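Local coordinates for MdcA (Pseudomonas aeruginosa, PDB 5VIT), which probably acts as the acyl-carrier-protein transferase of malonate decarboxylase, exchanging acetate for malonate on the carrier protein, at residues L436-V441 / P448-M453; T359-G364 / T370-R375; P299-G304 / A323-V328. All coordinates share one frame; numbering follows the deposited sequence.

Contact 1: residues L436-V441 / P448-M453; sequences LDALEV and PLAPVM
Leu439 and Ala450 meet more tightly than two methyl groups normally do: CD2 of Leu439 lies 3.4 Å from CB of Ala450, inside the usual van der Waals separation. The leucine sets out from the helix away from the 448-453 segment. CG lies beside the backbone N (chi1 -68°), and from there the CD2 branch comes back to the alanine. The backbones are also close, with the CA atoms of Leu439 and Ala450 only 5.0 Å apart, a spacing that the small alanine side chain can accommodate.

One residue back along the helix, Ala438 rests against Pro451. Its methyl faces both the ring and the carbonyl of that proline, with CB 3.6 Å from Pro451 O and 3.9 Å from Pro451 CD. The ring in turn reaches the helix backbone, where Pro451 CD lies 3.4 Å from Ala438 O. Pro451 is the centre of an inverse gamma turn, closed by a weak bond from Val452 N to Ala450 O (2.8 Å), and this tight bend lets Ala450 and Val452 meet different parts of the 436-441 segment, Ala450 the first turn of the helix and Val452 the residue leading into it. There Val452 CG2 lies 4.1 Å from CD1 of Leu436, the two side chains crossing at about a right angle. The side chains that meet are all apolar, two of them resting on carbonyl oxygens, and the segments fit by shape, without a hydrogen bond between them.

In the fold, helix 437-445 and the chain that turns back along it sit beside a small three-stranded sheet. Leu436 leans on Gln361 and Asp363 of strand 361-363 and Ala438 on Ser369 of strand 368-369, while Pro451 O accepts from Ser369 OG and Met453 shares backbone bonding with Ser368.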
# COMPACT_ATOMS: atom_id res chain seq x y z
N LEU A 436 14.68 -1.54 20.27
CA LEU A 436 15.11 -2.93 20.16
C LEU A 436 15.60 -3.44 21.51
O LEU A 436 16.33 -2.75 22.22
CB LEU A 436 16.24 -3.05 19.14
CG LEU A 436 15.99 -2.66 17.69
CD1 LEU A 436 17.32 -2.68 16.93
CD2 LEU A 436 14.98 -3.61 17.04
N ASP A 437 15.20 -4.66 21.86
CA ASP A 437 15.79 -5.36 22.99
C ASP A 437 17.32 -5.33 22.91
O ASP A 437 18.00 -5.30 23.93
CB ASP A 437 15.31 -6.82 23.03
CG ASP A 437 13.94 -6.98 23.64
OD1 ASP A 437 13.17 -5.99 23.65
OD2 ASP A 437 13.63 -8.10 24.10
N ALA A 438 17.83 -5.34 21.68
CA ALA A 438 19.28 -5.42 21.43
C ALA A 438 20.09 -4.33 22.14
O ALA A 438 21.27 -4.53 22.44
CB ALA A 438 19.54 -5.37 19.94
N LEU A 439 19.48 -3.17 22.39
CA LEU A 439 20.18 -2.07 23.05
C LEU A 439 20.58 -2.44 24.48
O LEU A 439 21.75 -2.31 24.85
CB LEU A 439 19.32 -0.80 23.06
CG LEU A 439 19.08 -0.17 21.69
CD1 LEU A 439 18.45 1.19 21.86
CD2 LEU A 439 20.38 -0.04 20.98
N GLU A 440 19.61 -2.94 25.25
CA GLU A 440 19.86 -3.39 26.62
C GLU A 440 20.73 -4.63 26.68
O GLU A 440 21.54 -4.78 27.58
CB GLU A 440 18.55 -3.66 27.35
CG GLU A 440 18.22 -2.60 28.37
CD GLU A 440 19.36 -2.38 29.36
OE1 GLU A 440 19.79 -3.36 30.01
OE2 GLU A 440 19.82 -1.22 29.47
N VAL A 441 20.58 -5.53 25.71
CA VAL A 441 21.46 -6.68 25.66
C VAL A 441 22.92 -6.25 25.51
O VAL A 441 23.82 -6.80 26.16
CB VAL A 441 21.07 -7.61 24.51
CG1 VAL A 441 22.10 -8.73 24.36
CG2 VAL A 441 19.69 -8.19 24.78
N PRO A 448 30.16 -3.29 22.34
CA PRO A 448 30.36 -1.88 21.95
C PRO A 448 29.19 -1.32 21.11
O PRO A 448 28.93 -0.12 21.10
CB PRO A 448 31.67 -1.92 21.13
CG PRO A 448 31.85 -3.36 20.72
CD PRO A 448 31.17 -4.19 21.76
N LEU A 449 28.47 -2.20 20.42
CA LEU A 449 27.27 -1.75 19.72
C LEU A 449 26.15 -2.78 19.82
O LEU A 449 26.38 -3.96 20.07
CB LEU A 449 27.59 -1.42 18.25
CG LEU A 449 27.92 -2.45 17.17
CD1 LEU A 449 28.11 -1.72 15.83
CD2 LEU A 449 29.19 -3.22 17.51
N ALA A 450 24.93 -2.29 19.65
CA ALA A 450 23.76 -3.14 19.67
C ALA A 450 23.86 -4.15 18.55
O ALA A 450 24.09 -3.77 17.40
CB ALA A 450 22.50 -2.32 19.52
N PRO A 451 23.68 -5.43 18.88
CA PRO A 451 23.67 -6.49 17.87
C PRO A 451 22.42 -6.36 16.98
O PRO A 451 21.38 -6.94 17.27
CB PRO A 451 23.64 -7.77 18.71
CG PRO A 451 22.97 -7.35 20.00
CD PRO A 451 23.39 -5.94 20.24
N VAL A 452 22.55 -5.55 15.93
CA VAL A 452 21.53 -5.36 14.91
C VAL A 452 21.76 -6.34 13.76
O VAL A 452 22.87 -6.44 13.23
CB VAL A 452 21.57 -3.91 14.37
CG1 VAL A 452 20.71 -3.77 13.12
CG2 VAL A 452 21.12 -2.94 15.43
N MET A 453 20.71 -7.04 13.37
CA MET A 453 20.79 -7.99 12.26
C MET A 453 20.88 -7.26 10.92
O MET A 453 21.79 -7.48 10.13
CB MET A 453 19.58 -8.92 12.27
CG MET A 453 19.60 -9.97 11.18
SD MET A 453 18.19 -11.09 11.30
CE MET A 453 16.87 -10.04 10.67

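Contact 2: residues T359-G364 / T370-R375; sequences TLQVDG and TVTRGR
Leu360 and Thr370 make the close half of this contact. The leucine side chain lies obliquely across the threonine, with Leu360 CG 4.1 Å from Thr370 CG2 and Leu360 CD1 3.7 Å from Thr370 O. Thr370 CG2 stands anti to its carbonyl carbon (OG1 at chi1 51°), which turns the methyl to the leucine. Further along, things slacken: Thr372 CG2 is 4.4 Å from Leu360 CD1 and also 4.4 Å from Gln361 CD, and Leu360 itself is largely open to solvent.

The slack has a reason in the topology. Strands 361-363 and 368-369 pair as a hairpin, Gln361 bonding to Ser369 through the backbone, and beyond Ser369 the chain splays away into a type II turn, Thr372 to Arg375, with Gly374 at positive phi. A water fills in where the chains part, donating to Gln361 OE1 (2.8 Å) and to Val371 O (2.7 Å). Gln361 OE1 also accepts from the backbone N of Asp437 on the neighbouring helix.

Chemically, Gln361 OE1 and Val371 O are both acceptors and cannot bond each other; a two-proton donor between them turns a pair of facing oxygens into a bridge.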
# COMPACT_ATOMS: atom_id res chain seq x y z
N THR A 359 12.08 -11.44 10.84
CA THR A 359 12.83 -10.96 11.98
C THR A 359 11.90 -11.01 13.19
O THR A 359 10.70 -11.27 13.03
CB THR A 359 13.34 -9.52 11.75
OG1 THR A 359 14.23 -9.14 12.80
CG2 THR A 359 12.18 -8.54 11.71
N LEU A 360 12.44 -10.79 14.39
CA LEU A 360 11.63 -10.80 15.60
C LEU A 360 11.26 -9.40 16.07
O LEU A 360 10.21 -9.20 16.66
CB LEU A 360 12.36 -11.54 16.74
CG LEU A 360 12.72 -13.00 16.45
CD1 LEU A 360 13.21 -13.66 17.72
CD2 LEU A 360 11.52 -13.74 15.88
N GLN A 361 12.14 -8.42 15.83
CA GLN A 361 11.90 -7.05 16.24
C GLN A 361 12.41 -6.05 15.21
O GLN A 361 13.50 -6.21 14.65
CB GLN A 361 12.55 -6.75 17.59
CG GLN A 361 11.74 -7.10 18.82
CD GLN A 361 12.39 -6.58 20.12
OE1 GLN A 361 13.54 -6.13 20.13
NE2 GLN A 361 11.65 -6.67 21.21
N VAL A 362 11.60 -5.02 14.98
CA VAL A 362 11.94 -3.91 14.12
C VAL A 362 11.65 -2.66 14.92
O VAL A 362 10.62 -2.60 15.59
CB VAL A 362 11.10 -3.90 12.81
CG1 VAL A 362 11.57 -2.79 11.88
CG2 VAL A 362 11.17 -5.25 12.11
N ASP A 363 12.52 -1.66 14.88
CA ASP A 363 12.17 -0.42 15.58
C ASP A 363 11.67 0.63 14.59
O ASP A 363 11.51 0.33 13.41
CB ASP A 363 13.35 0.09 16.43
CG ASP A 363 14.49 0.73 15.62
OD1 ASP A 363 15.45 1.17 16.29
OD2 ASP A 363 14.44 0.82 14.37
N GLY A 364 11.42 1.85 15.07
CA GLY A 364 10.81 2.87 14.25
C GLY A 364 11.70 3.38 13.12
O GLY A 364 11.24 4.09 12.23
N THR A 370 17.07 -10.22 15.77
CA THR A 370 16.51 -11.42 16.40
C THR A 370 16.97 -11.53 17.86
O THR A 370 16.52 -12.40 18.61
CB THR A 370 16.90 -12.73 15.66
OG1 THR A 370 18.33 -12.76 15.47
CG2 THR A 370 16.19 -12.85 14.31
N VAL A 371 17.88 -10.64 18.26
CA VAL A 371 18.38 -10.64 19.64
C VAL A 371 17.36 -10.01 20.57
O VAL A 371 17.13 -8.80 20.52
CB VAL A 371 19.69 -9.86 19.78
CG1 VAL A 371 20.02 -9.66 21.26
CG2 VAL A 371 20.82 -10.57 19.05
N THR A 372 16.75 -10.83 21.42
CA THR A 372 15.81 -10.33 22.40
C THR A 372 16.35 -10.59 23.80
O THR A 372 17.33 -11.32 23.94
CB THR A 372 14.43 -10.98 22.24
OG1 THR A 372 14.56 -12.40 22.40
CG2 THR A 372 13.86 -10.68 20.85
N ARG A 373 15.71 -10.02 24.81
CA ARG A 373 16.25 -10.04 26.18
C ARG A 373 16.64 -11.44 26.65
O ARG A 373 15.86 -12.40 26.55
CB ARG A 373 15.24 -9.42 27.16
CG ARG A 373 15.78 -9.36 28.60
CD ARG A 373 14.76 -8.83 29.60
NE ARG A 373 15.31 -8.82 30.96
CZ ARG A 373 15.25 -9.85 31.81
NH1 ARG A 373 14.66 -10.98 31.45
NH2 ARG A 373 15.78 -9.74 33.02
N GLY A 374 17.88 -11.56 27.13
CA GLY A 374 18.41 -12.82 27.61
C GLY A 374 18.76 -13.81 26.50
O GLY A 374 19.38 -14.84 26.75
N ARG A 375 18.35 -13.49 25.28
CA ARG A 375 18.50 -14.42 24.16
C ARG A 375 19.42 -13.88 23.07
O ARG A 375 19.00 -13.10 22.19
CB ARG A 375 17.12 -14.76 23.58
CG ARG A 375 16.26 -15.58 24.52
CD ARG A 375 14.91 -15.93 23.92
NE ARG A 375 14.26 -17.00 24.67
CZ ARG A 375 13.61 -16.84 25.83
NH1 ARG A 375 13.51 -15.63 26.38
NH2 ARG A 375 13.07 -17.88 26.44
O HOH W 1 16.24 -6.43 19.51

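Contact 3: residues P299-G304 / A323-V328; sequences PAIESG and AQRPDV
Glu302 and Arg325 form a salt bridge, the polar part of this contact. Arg325 NH2 donates to the syn lone pair of Glu302 OE1 at 3.0 Å, with an N-H...O angle of 144°. The second oxygen, OE2, is held by two weak bonds, from NH2 at 3.1 Å and from NE at 3.2 Å. The carboxylate comes to the guanidinium edge, but the two planes are 40° apart, so this is a skewed pairing rather than a flat two-pronged one. A bend at chi2 (58°) folds the arginine, and its NH1 bonds back to Gln324 O at 3.2 Å, from above that carbonyl plane. The stronger partner of Glu302 OE2 is Tyr321 OH, just before the 323-328 segment.

Bonds within the helical segment shape its end. Helix 298-302 finishes in a Schellman motif, with Gly304 at positive phi and its N bonded to Ile301 O (3.0 Å). In the same turn Pro299 O takes two donors from opposite faces of its plane, the backbone N of Ser303 and that residue's side-chain hydroxyl. Ser303 OG lies 2.6 Å from Pro299 O.

Apolar contacts lie alongside the ion pair. Ile301 CG2 touches the aliphatic part of Arg325 at CG, 4.2 Å away, and Val328 CG2 at 4.4 Å. Val328 also bonds through its backbone to Val309 of strand 308-310, an outermost strand of the large mixed sheet.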
# COMPACT_ATOMS: atom_id res chain seq x y z
N PRO A 299 7.35 -27.68 -5.51
CA PRO A 299 6.37 -27.43 -6.58
C PRO A 299 6.72 -26.28 -7.52
O PRO A 299 6.29 -26.33 -8.68
CB PRO A 299 5.07 -27.14 -5.82
CG PRO A 299 5.42 -27.10 -4.37
CD PRO A 299 6.75 -27.69 -4.17
N ALA A 300 7.47 -25.28 -7.08
CA ALA A 300 7.92 -24.26 -8.03
C ALA A 300 8.86 -24.87 -9.09
O ALA A 300 8.79 -24.51 -10.27
CB ALA A 300 8.62 -23.11 -7.31
N ILE A 301 9.73 -25.78 -8.67
CA ILE A 301 10.64 -26.47 -9.60
C ILE A 301 9.89 -27.34 -10.64
O ILE A 301 10.11 -27.20 -11.85
CB ILE A 301 11.65 -27.35 -8.83
CG1 ILE A 301 12.53 -26.48 -7.92
CG2 ILE A 301 12.48 -28.19 -9.81
CD1 ILE A 301 13.32 -27.25 -6.85
N GLU A 302 8.99 -28.19 -10.16
CA GLU A 302 8.20 -29.08 -11.03
C GLU A 302 7.34 -28.33 -12.03
O GLU A 302 7.13 -28.79 -13.16
CB GLU A 302 7.31 -29.99 -10.18
CG GLU A 302 8.09 -30.84 -9.17
CD GLU A 302 9.07 -31.77 -9.87
OE1 GLU A 302 8.62 -32.55 -10.75
OE2 GLU A 302 10.28 -31.71 -9.57
N SER A 303 6.85 -27.16 -11.60
CA SER A 303 5.99 -26.31 -12.43
C SER A 303 6.78 -25.55 -13.46
O SER A 303 6.19 -24.95 -14.36
CB SER A 303 5.23 -25.30 -11.57
OG SER A 303 4.50 -25.97 -10.58
N GLY A 304 8.10 -25.51 -13.30
CA GLY A 304 8.96 -24.88 -14.29
C GLY A 304 9.30 -23.42 -14.03
O GLY A 304 9.66 -22.69 -14.96
N ALA A 323 19.42 -35.14 -7.07
CA ALA A 323 20.18 -35.97 -8.01
C ALA A 323 19.40 -36.24 -9.30
O ALA A 323 19.98 -36.58 -10.32
CB ALA A 323 20.59 -37.27 -7.34
N GLN A 324 18.08 -36.06 -9.24
CA GLN A 324 17.24 -36.22 -10.42
C GLN A 324 16.89 -34.88 -11.05
O GLN A 324 16.11 -34.82 -12.01
CB GLN A 324 15.98 -36.97 -10.05
CG GLN A 324 16.26 -38.27 -9.37
CD GLN A 324 16.59 -39.37 -10.34
OE1 GLN A 324 15.77 -39.70 -11.21
NE2 GLN A 324 17.78 -39.94 -10.22
N ARG A 325 17.47 -33.81 -10.53
CA ARG A 325 17.27 -32.49 -11.14
C ARG A 325 18.59 -31.78 -11.49
O ARG A 325 18.81 -30.62 -11.09
CB ARG A 325 16.45 -31.59 -10.18
CG ARG A 325 14.96 -31.48 -10.49
CD ARG A 325 14.37 -32.83 -10.48
NE ARG A 325 12.95 -32.91 -10.78
CZ ARG A 325 12.37 -34.09 -10.97
NH1 ARG A 325 13.13 -35.18 -10.93
NH2 ARG A 325 11.07 -34.20 -11.24
N PRO A 326 19.48 -32.46 -12.26
CA PRO A 326 20.79 -31.85 -12.51
C PRO A 326 20.75 -30.59 -13.39
O PRO A 326 21.68 -29.80 -13.31
CB PRO A 326 21.57 -32.99 -13.21
CG PRO A 326 20.52 -33.82 -13.85
CD PRO A 326 19.34 -33.78 -12.92
N ASP A 327 19.70 -30.39 -14.18
CA ASP A 327 19.59 -29.14 -14.95
C ASP A 327 19.39 -27.96 -14.02
O ASP A 327 19.70 -26.83 -14.37
CB ASP A 327 18.45 -29.18 -15.97
CG ASP A 327 18.76 -30.04 -17.18
OD1 ASP A 327 19.89 -30.56 -17.26
OD2 ASP A 327 17.88 -30.19 -18.06
N VAL A 328 18.85 -28.22 -12.83
CA VAL A 328 18.54 -27.13 -11.90
C VAL A 328 19.65 -26.95 -10.85
O VAL A 328 20.10 -25.83 -10.58
CB VAL A 328 17.17 -27.37 -11.22
CG1 VAL A 328 17.01 -26.53 -9.98
CG2 VAL A 328 16.03 -27.10 -12.23

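Contacts 1 and 2 are neighbours, their centres 8 Å apart, and belong to one cluster around the three-stranded sheet. Asp437 joins them twice: its N bonds to Gln361 OE1, and its carboxylate OD2 accepts from Arg373 N at 2.9 Å. Separately, the methyl CE of Met453 packs on Thr359 OG1 at 3.5 Å. Contact 3 is a separate site on the opposite side of the chain's centre, its centre about 41 Å from that of contact 1 and 36 Å from that of contact 2; even the nearest atoms of contacts 2 and 3 are about 22 Å apart. Along the chain the three follow in series, contact 3 first, then contact 2, then contact 1.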